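PDB 6ESL: bacterial leucyl aminopeptidase from Legionella pneumophila, which probably removes N-terminal amino acids, leucine among them, from peptides as a secreted zinc-dependent M28-family aminopeptidase linked to nutrient acquisition during infection of amoebas. Local coordinates for residues B[32-37]-B[48-53]; B[158-163]-B[229-234]; B[313-318]-B[384-389]. All coordinates share one frame; numbering follows the deposited sequence.

Contact 1. Residues B[32-37]-B[48-53]; sequences AKITVP and KIIDVL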
ATOM      1  N   ALA B  32      19.569  19.024 -11.884  1.00 45.23           N
ATOM      2  CA  ALA B  32      19.446  20.327 -12.513  1.00 47.53           C
ATOM      3  C   ALA B  32      19.994  21.497 -11.663  1.00 48.35           C
ATOM      4  O   ALA B  32      20.399  22.472 -12.226  1.00 49.36           O
ATOM      5  CB  ALA B  32      18.004  20.590 -12.936  1.00 47.59           C
ATOM      6  N   LYS B  33      20.020  21.381 -10.338  1.00 46.59           N
ATOM      7  CA  LYS B  33      20.425  22.468  -9.470  1.00 48.77           C
ATOM      8  C   LYS B  33      21.868  22.373  -8.996  1.00 48.85           C
ATOM      9  O   LYS B  33      22.342  23.273  -8.335  1.00 48.66           O
ATOM     10  CB  LYS B  33      19.491  22.563  -8.251  1.00 49.76           C
ATOM     11  CG  LYS B  33      17.966  22.628  -8.549  1.00 51.52           C
ATOM     12  CD  LYS B  33      17.435  23.944  -9.154  1.00 56.06           C
ATOM     13  CE  LYS B  33      17.492  25.171  -8.203  1.00 59.48           C
ATOM     14  NZ  LYS B  33      17.461  26.542  -8.868  1.00 63.47           N
ATOM     15  N   ILE B  34      22.585  21.316  -9.371  1.00 49.32           N
ATOM     16  CA  ILE B  34      23.960  21.130  -8.870  1.00 49.33           C
ATOM     17  C   ILE B  34      24.875  22.127  -9.499  1.00 52.15           C
ATOM     18  O   ILE B  34      24.902  22.239 -10.716  1.00 54.21           O
ATOM     19  CB  ILE B  34      24.488  19.682  -9.132  1.00 47.74           C
ATOM     20  CG1 ILE B  34      23.698  18.705  -8.329  1.00 45.31           C
ATOM     21  CG2 ILE B  34      25.982  19.576  -8.771  1.00 48.43           C
ATOM     22  CD1 ILE B  34      23.910  17.232  -8.652  1.00 43.62           C
ATOM     23  N   THR B  35      25.637  22.859  -8.691  1.00 54.59           N
ATOM     24  CA  THR B  35      26.697  23.752  -9.204  1.00 57.00           C
ATOM     25  C   THR B  35      28.132  23.466  -8.748  1.00 56.75           C
ATOM     26  O   THR B  35      29.062  24.130  -9.209  1.00 58.31           O
ATOM     27  CB  THR B  35      26.419  25.234  -8.891  1.00 60.16           C
ATOM     28  OG1 THR B  35      26.437  25.439  -7.481  1.00 60.96           O
ATOM     29  CG2 THR B  35      25.056  25.631  -9.467  1.00 60.60           C
ATOM     30  N   VAL B  36      28.347  22.496  -7.863  1.00 52.85           N
ATOM     31  CA  VAL B  36      29.707  22.010  -7.652  1.00 52.52           C
ATOM     32  C   VAL B  36      30.227  21.366  -8.974  1.00 51.27           C
ATOM     33  O   VAL B  36      29.441  20.861  -9.808  1.00 49.07           O
ATOM     34  CB  VAL B  36      29.809  21.024  -6.440  1.00 52.18           C
ATOM     35  CG1 VAL B  36      29.149  21.592  -5.154  1.00 52.84           C
ATOM     36  CG2 VAL B  36      29.196  19.701  -6.727  1.00 49.76           C
ATOM     37  N   PRO B  37      31.543  21.362  -9.169  1.00 51.88           N
ATOM     38  CA  PRO B  37      32.105  20.611 -10.303  1.00 52.68           C
ATOM     39  C   PRO B  37      31.716  19.127 -10.304  1.00 51.86           C
ATOM     40  O   PRO B  37      31.670  18.478  -9.241  1.00 50.10           O
ATOM     41  CB  PRO B  37      33.621  20.778 -10.116  1.00 54.27           C
ATOM     42  CG  PRO B  37      33.834  21.916  -9.151  1.00 54.25           C
ATOM     43  CD  PRO B  37      32.569  22.032  -8.346  1.00 52.79           C
ATOM     44  N   LYS B  48      20.720  11.052 -13.357  1.00 41.78           N
ATOM     45  CA  LYS B  48      22.104  11.117 -13.779  1.00 40.74           C
ATOM     46  C   LYS B  48      22.944  10.319 -12.752  1.00 40.04           C
ATOM     47  O   LYS B  48      22.634  10.321 -11.584  1.00 38.45           O
ATOM     48  CB  LYS B  48      22.646  12.534 -13.791  1.00 41.35           C
ATOM     49  CG  LYS B  48      21.919  13.404 -14.819  1.00 42.69           C
ATOM     50  CD  LYS B  48      22.607  14.693 -15.090  1.00 43.82           C
ATOM     51  CE  LYS B  48      21.693  15.497 -16.020  1.00 44.73           C
ATOM     52  NZ  LYS B  48      22.303  16.791 -16.153  1.00 46.11           N
ATOM     53  N   ILE B  49      24.034   9.715 -13.198  1.00 41.76           N
ATOM     54  CA  ILE B  49      25.138   9.347 -12.333  1.00 41.17           C
ATOM     55  C   ILE B  49      26.249  10.295 -12.578  1.00 41.71           C
ATOM     56  O   ILE B  49      26.810  10.433 -13.710  1.00 44.28           O
ATOM     57  CB  ILE B  49      25.544   7.860 -12.497  1.00 41.96           C
ATOM     58  CG1 ILE B  49      24.410   7.005 -12.063  1.00 41.10           C
ATOM     59  CG2 ILE B  49      26.848   7.592 -11.754  1.00 41.84           C
ATOM     60  CD1 ILE B  49      24.451   5.538 -12.404  1.00 43.54           C
ATOM     61  N   ILE B  50      26.674  10.927 -11.506  1.00 40.97           N
ATOM     62  CA  ILE B  50      27.685  11.912 -11.592  1.00 41.26           C
ATOM     63  C   ILE B  50      28.906  11.518 -10.770  1.00 41.28           C
ATOM     64  O   ILE B  50      28.795  10.705  -9.850  1.00 40.11           O
ATOM     65  CB  ILE B  50      27.205  13.303 -11.097  1.00 42.27           C
ATOM     66  CG1 ILE B  50      26.816  13.308  -9.594  1.00 40.79           C
ATOM     67  CG2 ILE B  50      25.990  13.742 -11.923  1.00 42.80           C
ATOM     68  CD1 ILE B  50      26.658  14.704  -9.054  1.00 41.24           C
ATOM     69  N   ASP B  51      30.028  12.073 -11.145  1.00 41.38           N
ATOM     70  CA  ASP B  51      31.246  11.936 -10.405  1.00 42.57           C
ATOM     71  C   ASP B  51      31.528  13.259  -9.770  1.00 42.00           C
ATOM     72  O   ASP B  51      31.529  14.299 -10.480  1.00 42.77           O
ATOM     73  CB  ASP B  51      32.423  11.614 -11.411  1.00 45.04           C
ATOM     74  CG  ASP B  51      33.724  11.395 -10.709  1.00 46.86           C
ATOM     75  OD1 ASP B  51      34.421  12.365 -10.417  1.00 50.33           O
ATOM     76  OD2 ASP B  51      33.991  10.253 -10.316  1.00 50.08           O
ATOM     77  N   VAL B  52      31.924  13.248  -8.523  1.00 41.42           N
ATOM     78  CA  VAL B  52      32.251  14.462  -7.824  1.00 41.97           C
ATOM     79  C   VAL B  52      33.350  14.218  -6.834  1.00 42.88           C
ATOM     80  O   VAL B  52      33.623  13.113  -6.517  1.00 44.54           O
ATOM     81  CB  VAL B  52      31.050  14.967  -7.019  1.00 41.01           C
ATOM     82  CG1 VAL B  52      29.899  15.237  -7.938  1.00 40.82           C
ATOM     83  CG2 VAL B  52      30.655  13.954  -5.964  1.00 39.38           C
ATOM     84  N   LEU B  53      34.000  15.259  -6.370  1.00 44.22           N
ATOM     85  CA  LEU B  53      34.982  15.111  -5.323  1.00 45.78           C
ATOM     86  C   LEU B  53      34.255  14.747  -4.035  1.00 46.11           C
ATOM     87  O   LEU B  53      33.180  15.239  -3.793  1.00 46.26           O
ATOM     88  CB  LEU B  53      35.667  16.415  -5.044  1.00 47.71           C
ATOM     89  CG  LEU B  53      36.665  17.032  -6.005  1.00 50.45           C
ATOM     90  CD1 LEU B  53      37.394  18.093  -5.233  1.00 51.67           C
ATOM     91  CD2 LEU B  53      37.618  15.980  -6.495  1.00 52.05           C
TER
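Ile34 and Ile50 point at each other from facing backbones and meet tip to tip, their CD1 methyls 3.8 Å apart. The two side chains reach this point by different routes. In Ile34, CG1 stands anti to the carbonyl carbon (chi1 -66°), which keeps the ethyl arm beside the backbone N and directs CD1 toward the strand. In Ile50, CG1 lies between the backbone N and the carbonyl carbon (chi1 63°), a less roomy setting that swings its arm off the strand to meet the first. Only the terminal methyl of each arm makes the touch.

Further along, the loop turns its main chain to the strand rather than a side chain: the carbonyl O of Pro37 approaches CG1 of Val52 at 3.9 Å, while the Pro37 ring stays beyond contact distance. This is where the backbones come closest, with 6.6 Å between the CA atoms of Pro37 and Val52. Between these two points, CG2 of Val36 is 4.7 Å from CG1 of Val52, a looser approach. No hydrogen bond crosses between the segments, and the summed buried surface is a modest 153 Å². The evidence therefore describes apolar packing of a loop against a strand, not the addition of a further strand.

Strand 47-53 runs antiparallel between 21-27 and 39-43, bonded through its backbone to both, with Asp51 also taking a hydrogen bond from Gln23. Loop 32-37 leads from helix 28-31 into strand 39-43. Beside it lies helix 57-67, whose Leu60 touches both Ile34 and Val36. The isoleucine pair thus belongs to the hydrophobic core of a small N-terminal alpha/beta unit, a four-stranded antiparallel sheet with helix 57-67 packed on the loop side.

Contact 2. Residues B[158-163]-B[229-234]; sequences NWLKSK and SIMEAA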
ATOM      1  N   ASN B 158     -32.337  -1.866 -16.918  1.00 36.76           N
ATOM      2  CA  ASN B 158     -33.457  -0.911 -17.123  1.00 39.90           C
ATOM      3  C   ASN B 158     -34.034  -0.275 -15.790  1.00 39.91           C
ATOM      4  O   ASN B 158     -34.208   0.929 -15.688  1.00 41.29           O
ATOM      5  CB  ASN B 158     -34.603  -1.627 -17.824  1.00 40.67           C
ATOM      6  CG  ASN B 158     -34.328  -1.901 -19.277  1.00 41.86           C
ATOM      7  OD1 ASN B 158     -33.447  -1.323 -19.884  1.00 41.63           O
ATOM      8  ND2 ASN B 158     -35.179  -2.747 -19.862  1.00 43.32           N
ATOM      9  N   TRP B 159     -34.278  -1.121 -14.802  1.00 40.59           N
ATOM     10  CA  TRP B 159     -34.770  -0.667 -13.469  1.00 41.66           C
ATOM     11  C   TRP B 159     -33.782   0.236 -12.748  1.00 40.22           C
ATOM     12  O   TRP B 159     -34.137   1.261 -12.282  1.00 39.83           O
ATOM     13  CB  TRP B 159     -35.102  -1.860 -12.623  1.00 43.65           C
ATOM     14  CG  TRP B 159     -35.683  -1.472 -11.332  1.00 48.25           C
ATOM     15  CD1 TRP B 159     -36.997  -1.042 -11.099  1.00 52.67           C
ATOM     16  CD2 TRP B 159     -35.037  -1.454 -10.078  1.00 48.83           C
ATOM     17  NE1 TRP B 159     -37.158  -0.805  -9.760  1.00 53.90           N
ATOM     18  CE2 TRP B 159     -35.973  -1.021  -9.119  1.00 50.24           C
ATOM     19  CE3 TRP B 159     -33.746  -1.782  -9.653  1.00 49.32           C
ATOM     20  CZ2 TRP B 159     -35.649  -0.878  -7.764  1.00 53.32           C
ATOM     21  CZ3 TRP B 159     -33.431  -1.638  -8.275  1.00 49.31           C
ATOM     22  CH2 TRP B 159     -34.342  -1.190  -7.377  1.00 51.68           C
ATOM     23  N   LEU B 160     -32.492  -0.099 -12.719  1.00 36.66           N
ATOM     24  CA  LEU B 160     -31.516   0.791 -12.133  1.00 36.38           C
ATOM     25  C   LEU B 160     -31.448   2.149 -12.798  1.00 38.08           C
ATOM     26  O   LEU B 160     -31.343   3.223 -12.139  1.00 37.91           O
ATOM     27  CB  LEU B 160     -30.069   0.133 -12.130  1.00 35.92           C
ATOM     28  CG  LEU B 160     -29.950  -1.126 -11.313  1.00 35.48           C
ATOM     29  CD1 LEU B 160     -28.646  -1.949 -11.577  1.00 34.65           C
ATOM     30  CD2 LEU B 160     -30.066  -0.777  -9.843  1.00 35.59           C
ATOM     31  N   LYS B 161     -31.504   2.128 -14.128  1.00 38.94           N
ATOM     32  CA  LYS B 161     -31.457   3.348 -14.886  1.00 40.91           C
ATOM     33  C   LYS B 161     -32.693   4.239 -14.519  1.00 44.39           C
ATOM     34  O   LYS B 161     -32.504   5.426 -14.254  1.00 43.21           O
ATOM     35  CB  LYS B 161     -31.464   3.012 -16.383  1.00 42.16           C
ATOM     36  CG  LYS B 161     -31.471   4.206 -17.319  1.00 45.30           C
ATOM     37  CD  LYS B 161     -31.118   3.728 -18.754  1.00 46.46           C
ATOM     38  CE  LYS B 161     -30.662   4.823 -19.697  1.00 48.51           C
ATOM     39  NZ  LYS B 161     -31.901   5.591 -20.113  1.00 50.38           N
ATOM     40  N   SER B 162     -33.888   3.648 -14.463  1.00 45.46           N
ATOM     41  CA  SER B 162     -35.165   4.409 -14.111  1.00 51.55           C
ATOM     42  C   SER B 162     -35.047   4.972 -12.742  1.00 51.60           C
ATOM     43  O   SER B 162     -35.366   6.125 -12.544  1.00 52.17           O
ATOM     44  CB  SER B 162     -36.388   3.533 -14.005  1.00 52.78           C
ATOM     45  OG  SER B 162     -36.709   3.095 -15.247  1.00 60.75           O
ATOM     46  N   LYS B 163     -34.592   4.125 -11.813  1.00 49.81           N
ATOM     47  CA  LYS B 163     -34.414   4.544 -10.418  1.00 49.23           C
ATOM     48  C   LYS B 163     -33.492   5.759 -10.333  1.00 46.33           C
ATOM     49  O   LYS B 163     -33.885   6.762  -9.811  1.00 45.97           O
ATOM     50  CB  LYS B 163     -33.986   3.362  -9.561  1.00 50.58           C
ATOM     51  CG  LYS B 163     -33.826   3.622  -8.058  1.00 55.85           C
ATOM     52  CD  LYS B 163     -33.169   2.454  -7.353  1.00 63.08           C
ATOM     53  CE  LYS B 163     -33.038   2.605  -5.831  1.00 63.11           C
ATOM     54  NZ  LYS B 163     -34.361   2.552  -5.107  1.00 63.84           N
ATOM     55  N   SER B 229     -25.869  -0.264  -1.825  1.00 26.55           N
ATOM     56  CA  SER B 229     -25.094   0.746  -1.133  1.00 26.63           C
ATOM     57  C   SER B 229     -24.767   1.933  -2.040  1.00 27.44           C
ATOM     58  O   SER B 229     -24.844   3.046  -1.573  1.00 27.25           O
ATOM     59  CB  SER B 229     -23.768   0.141  -0.557  1.00 26.43           C
ATOM     60  OG  SER B 229     -23.943  -0.814   0.466  1.00 25.60           O
ATOM     61  N   ILE B 230     -24.324   1.704  -3.296  1.00 26.60           N
ATOM     62  CA  ILE B 230     -23.979   2.871  -4.131  1.00 27.27           C
ATOM     63  C   ILE B 230     -25.237   3.617  -4.640  1.00 29.28           C
ATOM     64  O   ILE B 230     -25.172   4.819  -4.902  1.00 30.26           O
ATOM     65  CB  ILE B 230     -22.992   2.596  -5.290  1.00 26.75           C
ATOM     66  CG1 ILE B 230     -23.642   1.766  -6.359  1.00 27.37           C
ATOM     67  CG2 ILE B 230     -21.684   1.954  -4.746  1.00 25.51           C
ATOM     68  CD1 ILE B 230     -22.844   1.811  -7.640  1.00 27.72           C
ATOM     69  N   MET B 231     -26.370   2.920  -4.754  1.00 29.36           N
ATOM     70  CA  MET B 231     -27.635   3.590  -5.139  1.00 32.63           C
ATOM     71  C   MET B 231     -28.030   4.615  -4.088  1.00 33.66           C
ATOM     72  O   MET B 231     -28.491   5.693  -4.434  1.00 35.35           O
ATOM     73  CB  MET B 231     -28.767   2.596  -5.389  1.00 32.89           C
ATOM     74  CG  MET B 231     -30.128   3.261  -5.870  1.00 35.77           C
ATOM     75  SD  MET B 231     -29.889   4.038  -7.494  1.00 38.15           S
ATOM     76  CE  MET B 231     -29.923   2.561  -8.498  1.00 36.28           C
ATOM     77  N   GLU B 232     -27.847   4.282  -2.807  1.00 32.50           N
ATOM     78  CA  GLU B 232     -28.224   5.191  -1.719  1.00 34.16           C
ATOM     79  C   GLU B 232     -27.233   6.343  -1.647  1.00 34.31           C
ATOM     80  O   GLU B 232     -27.610   7.456  -1.443  1.00 34.09           O
ATOM     81  CB  GLU B 232     -28.411   4.465  -0.381  1.00 33.91           C
ATOM     82  CG  GLU B 232     -28.575   5.411   0.780  1.00 35.83           C
ATOM     83  CD  GLU B 232     -29.823   6.292   0.766  1.00 38.86           C
ATOM     84  OE1 GLU B 232     -30.726   6.091  -0.084  1.00 37.97           O
ATOM     85  OE2 GLU B 232     -29.844   7.224   1.606  1.00 38.91           O
ATOM     86  N   ALA B 233     -25.951   6.066  -1.903  1.00 32.51           N
ATOM     87  CA  ALA B 233     -24.985   7.169  -1.965  1.00 33.54           C
ATOM     88  C   ALA B 233     -25.318   8.153  -3.148  1.00 35.45           C
ATOM     89  O   ALA B 233     -25.173   9.376  -3.011  1.00 35.69           O
ATOM     90  CB  ALA B 233     -23.571   6.629  -2.104  1.00 32.11           C
ATOM     91  N   ALA B 234     -25.730   7.588  -4.293  1.00 35.03           N
ATOM     92  CA  ALA B 234     -26.114   8.409  -5.456  1.00 36.73           C
ATOM     93  C   ALA B 234     -27.294   9.323  -5.047  1.00 39.27           C
ATOM     94  O   ALA B 234     -27.265  10.520  -5.307  1.00 43.85           O
ATOM     95  CB  ALA B 234     -26.540   7.563  -6.671  1.00 36.16           C
TER
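Two helices packed over the mixed sheet of the zinc-peptidase fold, 151-170 and 220-239, meet here through Met231, which touches both Leu160 and Lys163. Met231 is the sole residue of 229-234 to make the contact, and it brings 92 of the 154 Å² buried in all. Its CG is anti to the backbone N (chi1 -177°), which starts the chain toward the other helix; bends at the next two torsions (65° and 77°) then turn SD and CE along the surface of that helix.

The terminal methyl CE settles against one branch of Leu160, at 3.6 Å from CD2. Leu160 leaves its own backbone across the line between the helices, but its end comes round to the methionine, and the two side chains meet at a slant. The aliphatic part of Lys163, extended as far as CE, approaches from another direction, roughly at right angles to Leu160. Its CG lies 4.0 Å from SD of Met231 and 4.1 Å from the methyl CE, but the model sets the outer lysine carbons too close to Met231, and the exact fit there is doubtful. The helices are not in backbone contact: the nearest CA atoms, of Leu160 and Met231, are 8.5 Å apart, and no hydrogen bond joins the segments.

The amino end of Lys163 turns off at its last torsion and makes a weak hydrogen bond with Thr136 of helix 130-142. Beneath the pair, both Leu160 and Met231 rest on Trp252 of strand 248-253, which puts the two helices on one face of the sheet. Ala233 faces helix 373-391, the next neighbour in that layer.

Contact 3. Residues B[313-318]-B[384-389]; sequences AKLIDH and VAFAIE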
ATOM      1  N   ALA B 313      -8.448   3.866   3.587  1.00 26.91           N
ATOM      2  CA  ALA B 313      -8.210   3.508   4.996  1.00 28.31           C
ATOM      3  C   ALA B 313      -8.445   4.708   5.895  1.00 28.88           C
ATOM      4  O   ALA B 313      -9.130   4.594   6.902  1.00 31.16           O
ATOM      5  CB  ALA B 313      -6.793   2.908   5.168  1.00 28.41           C
ATOM      6  N   LYS B 314      -7.937   5.864   5.507  1.00 30.18           N
ATOM      7  CA  LYS B 314      -8.153   7.109   6.256  1.00 34.98           C
ATOM      8  C   LYS B 314      -9.596   7.567   6.291  1.00 33.55           C
ATOM      9  O   LYS B 314     -10.094   7.956   7.328  1.00 34.48           O
ATOM     10  CB  LYS B 314      -7.315   8.240   5.656  1.00 40.05           C
ATOM     11  CG  LYS B 314      -5.873   8.178   6.127  1.00 45.51           C
ATOM     12  CD  LYS B 314      -4.951   9.032   5.267  1.00 48.05           C
ATOM     13  CE  LYS B 314      -4.995  10.504   5.705  1.00 47.21           C
ATOM     14  NZ  LYS B 314      -4.163  11.192   4.675  1.00 47.66           N
ATOM     15  N   LEU B 315     -10.280   7.470   5.143  1.00 31.48           N
ATOM     16  CA  LEU B 315     -11.683   7.805   5.086  1.00 32.05           C
ATOM     17  C   LEU B 315     -12.450   6.899   5.992  1.00 32.43           C
ATOM     18  O   LEU B 315     -13.372   7.378   6.667  1.00 32.64           O
ATOM     19  CB  LEU B 315     -12.278   7.705   3.670  1.00 32.31           C
ATOM     20  CG  LEU B 315     -11.822   8.695   2.618  1.00 33.36           C
ATOM     21  CD1 LEU B 315     -12.372   8.284   1.271  1.00 34.15           C
ATOM     22  CD2 LEU B 315     -12.282  10.129   2.997  1.00 35.24           C
ATOM     23  N   ILE B 316     -12.113   5.592   6.008  1.00 30.75           N
ATOM     24  CA  ILE B 316     -12.825   4.664   6.888  1.00 30.91           C
ATOM     25  C   ILE B 316     -12.617   5.115   8.356  1.00 34.55           C
ATOM     26  O   ILE B 316     -13.565   5.252   9.132  1.00 33.83           O
ATOM     27  CB  ILE B 316     -12.394   3.190   6.686  1.00 29.44           C
ATOM     28  CG1 ILE B 316     -12.877   2.667   5.316  1.00 29.38           C
ATOM     29  CG2 ILE B 316     -12.968   2.339   7.766  1.00 30.25           C
ATOM     30  CD1 ILE B 316     -12.115   1.477   4.748  1.00 28.45           C
ATOM     31  N   ASP B 317     -11.353   5.327   8.728  1.00 36.21           N
ATOM     32  CA  ASP B 317     -11.056   5.617  10.118  1.00 38.07           C
ATOM     33  C   ASP B 317     -11.684   6.971  10.579  1.00 39.00           C
ATOM     34  O   ASP B 317     -12.369   7.027  11.616  1.00 42.53           O
ATOM     35  CB  ASP B 317      -9.555   5.611  10.344  1.00 39.82           C
ATOM     36  CG  ASP B 317      -9.207   5.972  11.771  1.00 43.89           C
ATOM     37  OD1 ASP B 317      -9.565   5.195  12.671  1.00 50.07           O
ATOM     38  OD2 ASP B 317      -8.688   7.060  12.013  1.00 47.11           O
ATOM     39  N   HIS B 318     -11.495   8.005   9.769  1.00 39.97           N
ATOM     40  CA  HIS B 318     -11.996   9.343  10.040  1.00 44.01           C
ATOM     41  C   HIS B 318     -13.504   9.466  10.026  1.00 43.09           C
ATOM     42  O   HIS B 318     -14.107  10.115  10.915  1.00 44.95           O
ATOM     43  CB  HIS B 318     -11.432  10.380   9.035  1.00 48.57           C
ATOM     44  CG  HIS B 318     -11.546  11.802   9.515  1.00 55.14           C
ATOM     45  ND1 HIS B 318     -10.447  12.530   9.911  1.00 59.88           N
ATOM     46  CD2 HIS B 318     -12.623  12.606   9.725  1.00 57.20           C
ATOM     47  CE1 HIS B 318     -10.827  13.724  10.309  1.00 59.77           C
ATOM     48  NE2 HIS B 318     -12.141  13.812  10.176  1.00 61.66           N
ATOM     49  N   VAL B 384     -20.211   7.883  -0.318  1.00 33.28           N
ATOM     50  CA  VAL B 384     -20.575   9.321  -0.163  1.00 36.09           C
ATOM     51  C   VAL B 384     -19.355  10.164   0.200  1.00 36.51           C
ATOM     52  O   VAL B 384     -19.104  11.222  -0.398  1.00 36.86           O
ATOM     53  CB  VAL B 384     -21.716   9.569   0.852  1.00 37.52           C
ATOM     54  CG1 VAL B 384     -21.927  11.065   1.184  1.00 40.59           C
ATOM     55  CG2 VAL B 384     -22.984   9.031   0.288  1.00 38.49           C
ATOM     56  N   ALA B 385     -18.557   9.666   1.140  1.00 36.52           N
ATOM     57  CA  ALA B 385     -17.395  10.442   1.596  1.00 35.90           C
ATOM     58  C   ALA B 385     -16.325  10.543   0.501  1.00 35.94           C
ATOM     59  O   ALA B 385     -15.740  11.612   0.306  1.00 37.48           O
ATOM     60  CB  ALA B 385     -16.832   9.835   2.859  1.00 35.68           C
ATOM     61  N   PHE B 386     -16.042   9.448  -0.199  1.00 32.10           N
ATOM     62  CA  PHE B 386     -15.159   9.424  -1.321  1.00 32.71           C
ATOM     63  C   PHE B 386     -15.594  10.408  -2.428  1.00 33.06           C
ATOM     64  O   PHE B 386     -14.812  11.205  -2.911  1.00 32.70           O
ATOM     65  CB  PHE B 386     -15.176   7.962  -1.877  1.00 32.93           C
ATOM     66  CG  PHE B 386     -14.229   7.671  -2.986  1.00 33.00           C
ATOM     67  CD1 PHE B 386     -12.925   7.232  -2.690  1.00 35.14           C
ATOM     68  CD2 PHE B 386     -14.622   7.730  -4.320  1.00 34.20           C
ATOM     69  CE1 PHE B 386     -12.017   6.910  -3.721  1.00 35.48           C
ATOM     70  CE2 PHE B 386     -13.718   7.409  -5.350  1.00 33.98           C
ATOM     71  CZ  PHE B 386     -12.416   7.015  -5.038  1.00 33.07           C
ATOM     72  N   ALA B 387     -16.878  10.390  -2.763  1.00 34.83           N
ATOM     73  CA  ALA B 387     -17.393  11.308  -3.791  1.00 37.66           C
ATOM     74  C   ALA B 387     -17.184  12.758  -3.370  1.00 39.89           C
ATOM     75  O   ALA B 387     -16.531  13.547  -4.104  1.00 41.63           O
ATOM     76  CB  ALA B 387     -18.874  11.065  -4.039  1.00 37.19           C
ATOM     77  N   ILE B 388     -17.674  13.091  -2.192  1.00 40.04           N
ATOM     78  CA  ILE B 388     -17.654  14.499  -1.781  1.00 42.37           C
ATOM     79  C   ILE B 388     -16.217  14.985  -1.597  1.00 42.90           C
ATOM     80  O   ILE B 388     -15.874  16.041  -2.104  1.00 44.55           O
ATOM     81  CB  ILE B 388     -18.548  14.747  -0.545  1.00 42.84           C
ATOM     82  CG1 ILE B 388     -20.028  14.567  -0.895  1.00 43.37           C
ATOM     83  CG2 ILE B 388     -18.279  16.114   0.053  1.00 46.58           C
ATOM     84  CD1 ILE B 388     -20.932  14.435   0.295  1.00 42.90           C
ATOM     85  N   GLU B 389     -15.348  14.236  -0.925  1.00 42.72           N
ATOM     86  CA  GLU B 389     -13.974  14.697  -0.775  1.00 44.26           C
ATOM     87  C   GLU B 389     -13.259  14.897  -2.102  1.00 45.63           C
ATOM     88  O   GLU B 389     -12.611  15.921  -2.286  1.00 48.19           O
ATOM     89  CB  GLU B 389     -13.094  13.740   0.067  1.00 42.99           C
ATOM     90  CG  GLU B 389     -13.403  13.818   1.560  1.00 45.08           C
ATOM     91  CD  GLU B 389     -12.792  15.070   2.242  1.00 46.63           C
ATOM     92  OE1 GLU B 389     -11.891  15.709   1.602  1.00 47.48           O
ATOM     93  OE2 GLU B 389     -13.250  15.404   3.394  1.00 45.78           O
TER
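Leu315 alone represents 313-318 in this contact, its two branches meeting Phe386 and Glu389. Ahead of them in 384-389, Ala385 is a loose neighbour. The CA atoms of Leu315 and Ala385 are 7.2 Å apart, the closest of the two segments, consistent with the small alanine side chain there; its CB stands 4.6 Å from CD2 of Leu315.

At Phe386 the other branch of the leucine takes over. CD1 of Leu315 lies 4.0 Å from the CA of Phe386 and 4.1 Å from ring atom CD1, near the ring plane, so the methyl meets an edge and not a face. With CG anti to the backbone N (chi1 -175°), the ring stands out from its own helix and runs back alongside helix 306-320, toward Leu308 and Leu312.

One turn on, Glu389 closes the row. Its CG is 4.1 Å from CD2 of Leu315, and the two side chains run past one another in opposite senses, so the methylene part does the packing. A bend at chi2 (-77°) turns the carboxylate aside. There OE2 is bound by Tyr319 OH and the backbone N of His117, and OE1 by the backbone N of Lys116, three hydrogen bonds that satisfy the buried carboxylate and would probably stabilise a negative charge there.

Leucine thus forks over Phe386 and Glu389 beside Ala385, without a hydrogen bond between the segments. Helix 306-320 also lays Ala313 on strand 324-327, while Lys314 salt-bridges Asp325 of the second subunit. Such helix-to-helix packing beside a mixed sheet belongs to the alpha/beta/alpha sandwich of M28 peptidases, here joining the C-terminal helix 373-391 to the sheet-edge region.

Overall arrangement
Contacts 2 and 3 belong to one continuous peptidase core: their centres are 20 Å apart, and they touch directly where Ala233 CB meets Val384 CG2 at 3.4 Å. Helices 220-239 and 373-391 thereby connect the two. Contact 1 stands apart in the N-terminal unit, its centre 59 Å from that of contact 2 and 44 Å from that of contact 3, with nearest atoms about 44 and 28 Å away. Two zinc ions in the core share Asp222; His209 and Asp284 bind one and Glu257 the other. Asp222 is on the same helix as 229-234, and the Leu160 side chain is about 13 Å from a zinc ion.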